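Local coordinates for protein acetyl xylan esterase (PDB 6AGQ) that probably removes acetyl groups from acetylated xylan as a cold-active esterase of the alpha/beta-hydrolase superfamily, at residues A[144-147]-A[151-154]. Sequence-based numbering, arbitrary orientation.
Sequences LGIL and SYYY
Tyr153 N donates to Leu144 O across the loop, 3.0 Å apart and almost straight at 177°. The same carbonyl oxygen also lies 3.1 Å from Tyr152 CD1, set obliquely to that ring. Close backbone approach brings Gly145 CA within 3.8 Å of Ser151 O; glycine, with only hydrogens on CA, lets the two backbones come this near, and its positive phi of 71° is one it adopts readily. Gly145 O sits at the edge of the Tyr152 ring, near its plane, and 3.5 Å from Tyr152 CB. In the alpha/beta-hydrolase fold of this esterase, the contact folds back the end of the long loop that follows strand 114-118 against the segment leading into helix 153-170. Apolar side chains add two contacts. Tyr152 has CG anti to its backbone nitrogen (chi1 179°), which lays the ring alongside Ile146, CE1 meeting Ile146 CG1 at 4.1 Å. The branched isoleucine also reaches Val246 and Trp232, while the tyrosine's hydroxyl bonds to Met142 O, so a long aromatic with a polar end suits this buried place. Leu144, whose apolar side chain suits packing against Tyr153, touches it CB to CB at 4.2 Å; the Tyr153 ring stacks on Trp141 and its hydroxyl bonds to Arg121 O.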
ATOM      1  N   LEU A 144     -14.162 -26.540   2.171  1.00 24.40           N
ATOM      2  CA  LEU A 144     -14.498 -27.739   2.962  1.00 24.18           C
ATOM      3  C   LEU A 144     -15.415 -28.648   2.167  1.00 21.98           C
ATOM      4  O   LEU A 144     -16.494 -28.220   1.744  1.00 19.34           O
ATOM      5  CB  LEU A 144     -15.114 -27.378   4.264  1.00 23.68           C
ATOM      6  CG  LEU A 144     -14.193 -26.584   5.167  1.00 27.06           C
ATOM      7  CD1 LEU A 144     -15.033 -26.076   6.302  1.00 27.23           C
ATOM      8  CD2 LEU A 144     -13.051 -27.465   5.678  1.00 29.29           C
ATOM      9  N   GLY A 145     -14.914 -29.861   1.896  1.00 18.72           N
ATOM     10  CA  GLY A 145     -15.667 -30.869   1.124  1.00 20.40           C
ATOM     11  C   GLY A 145     -15.816 -30.536  -0.348  1.00 20.63           C
ATOM     12  O   GLY A 145     -16.753 -31.008  -1.007  1.00 22.69           O
ATOM     13  N   ILE A 146     -14.884 -29.760  -0.883  1.00 22.86           N
ATOM     14  CA  ILE A 146     -14.996 -29.234  -2.250  1.00 25.31           C
ATOM     15  C   ILE A 146     -14.941 -30.262  -3.370  1.00 27.16           C
ATOM     16  O   ILE A 146     -15.458 -30.000  -4.476  1.00 27.42           O
ATOM     17  CB  ILE A 146     -14.026 -28.095  -2.529  1.00 26.77           C
ATOM     18  CG1 ILE A 146     -14.545 -27.241  -3.714  1.00 28.92           C
ATOM     19  CG2 ILE A 146     -12.601 -28.593  -2.720  1.00 29.57           C
ATOM     20  CD1 ILE A 146     -13.885 -25.886  -3.756  1.00 31.41           C
ATOM     21  N   LEU A 147     -14.376 -31.440  -3.090  1.00 29.60           N
ATOM     22  CA  LEU A 147     -14.360 -32.530  -4.075  1.00 32.76           C
ATOM     23  C   LEU A 147     -15.612 -33.382  -4.273  1.00 33.86           C
ATOM     24  O   LEU A 147     -15.663 -34.152  -5.231  1.00 33.15           O
ATOM     25  CB  LEU A 147     -13.140 -33.409  -3.846  1.00 35.49           C
ATOM     26  CG  LEU A 147     -11.839 -32.603  -4.041  1.00 38.17           C
ATOM     27  CD1 LEU A 147     -10.639 -33.512  -3.732  1.00 41.52           C
ATOM     28  CD2 LEU A 147     -11.717 -31.982  -5.443  1.00 36.76           C
ATOM     29  N   SER A 151     -20.853 -33.734   0.355  1.00 32.50           N
ATOM     30  CA  SER A 151     -20.222 -33.336   1.640  1.00 33.03           C
ATOM     31  C   SER A 151     -19.733 -31.875   1.691  1.00 29.99           C
ATOM     32  O   SER A 151     -19.071 -31.460   2.659  1.00 27.75           O
ATOM     33  CB  SER A 151     -19.037 -34.296   1.931  1.00 36.54           C
ATOM     34  OG  SER A 151     -18.021 -34.119   0.959  1.00 45.09           O
ATOM     35  N   TYR A 152     -20.076 -31.085   0.660  1.00 25.98           N
ATOM     36  CA  TYR A 152     -19.577 -29.734   0.558  1.00 25.30           C
ATOM     37  C   TYR A 152     -20.226 -28.770   1.587  1.00 25.33           C
ATOM     38  O   TYR A 152     -21.444 -28.783   1.730  1.00 21.89           O
ATOM     39  CB  TYR A 152     -19.769 -29.231  -0.849  1.00 23.42           C
ATOM     40  CG  TYR A 152     -19.298 -27.797  -1.062  1.00 22.57           C
ATOM     41  CD1 TYR A 152     -17.959 -27.492  -0.936  1.00 20.99           C
ATOM     42  CD2 TYR A 152     -20.211 -26.761  -1.391  1.00 21.34           C
ATOM     43  CE1 TYR A 152     -17.514 -26.220  -1.142  1.00 22.31           C
ATOM     44  CE2 TYR A 152     -19.769 -25.457  -1.577  1.00 23.08           C
ATOM     45  CZ  TYR A 152     -18.411 -25.188  -1.429  1.00 23.19           C
ATOM     46  OH  TYR A 152     -17.902 -23.907  -1.623  1.00 23.65           O
ATOM     47  N   TYR A 153     -19.409 -27.936   2.267  1.00 22.85           N
ATOM     48  CA  TYR A 153     -19.914 -26.928   3.251  1.00 22.56           C
ATOM     49  C   TYR A 153     -21.306 -26.311   2.997  1.00 23.19           C
ATOM     50  O   TYR A 153     -22.202 -26.287   3.878  1.00 22.38           O
ATOM     51  CB  TYR A 153     -18.917 -25.779   3.331  1.00 26.72           C
ATOM     52  CG  TYR A 153     -19.270 -24.695   4.295  1.00 23.81           C
ATOM     53  CD1 TYR A 153     -19.157 -24.908   5.679  1.00 26.03           C
ATOM     54  CD2 TYR A 153     -19.716 -23.496   3.849  1.00 23.33           C
ATOM     55  CE1 TYR A 153     -19.482 -23.922   6.597  1.00 24.95           C
ATOM     56  CE2 TYR A 153     -20.058 -22.499   4.737  1.00 23.73           C
ATOM     57  CZ  TYR A 153     -19.950 -22.723   6.120  1.00 24.98           C
ATOM     58  OH  TYR A 153     -20.282 -21.747   6.998  1.00 21.04           O
ATOM     59  N   TYR A 154     -21.534 -25.859   1.772  1.00 24.47           N
ATOM     60  CA  TYR A 154     -22.762 -25.118   1.508  1.00 24.77           C
ATOM     61  C   TYR A 154     -23.959 -26.001   1.359  1.00 25.71           C
ATOM     62  O   TYR A 154     -25.080 -25.455   1.327  1.00 24.89           O
ATOM     63  CB  TYR A 154     -22.647 -24.051   0.384  1.00 24.48           C
ATOM     64  CG  TYR A 154     -21.924 -22.762   0.825  1.00 22.89           C
ATOM     65  CD1 TYR A 154     -22.571 -21.795   1.623  1.00 21.14           C
ATOM     66  CD2 TYR A 154     -20.619 -22.491   0.385  1.00 22.65           C
ATOM     67  CE1 TYR A 154     -21.916 -20.642   2.053  1.00 23.28           C
ATOM     68  CE2 TYR A 154     -19.962 -21.320   0.752  1.00 23.96           C
ATOM     69  CZ  TYR A 154     -20.597 -20.402   1.590  1.00 23.78           C
ATOM     70  OH  TYR A 154     -19.945 -19.271   1.947  1.00 24.49           O
TER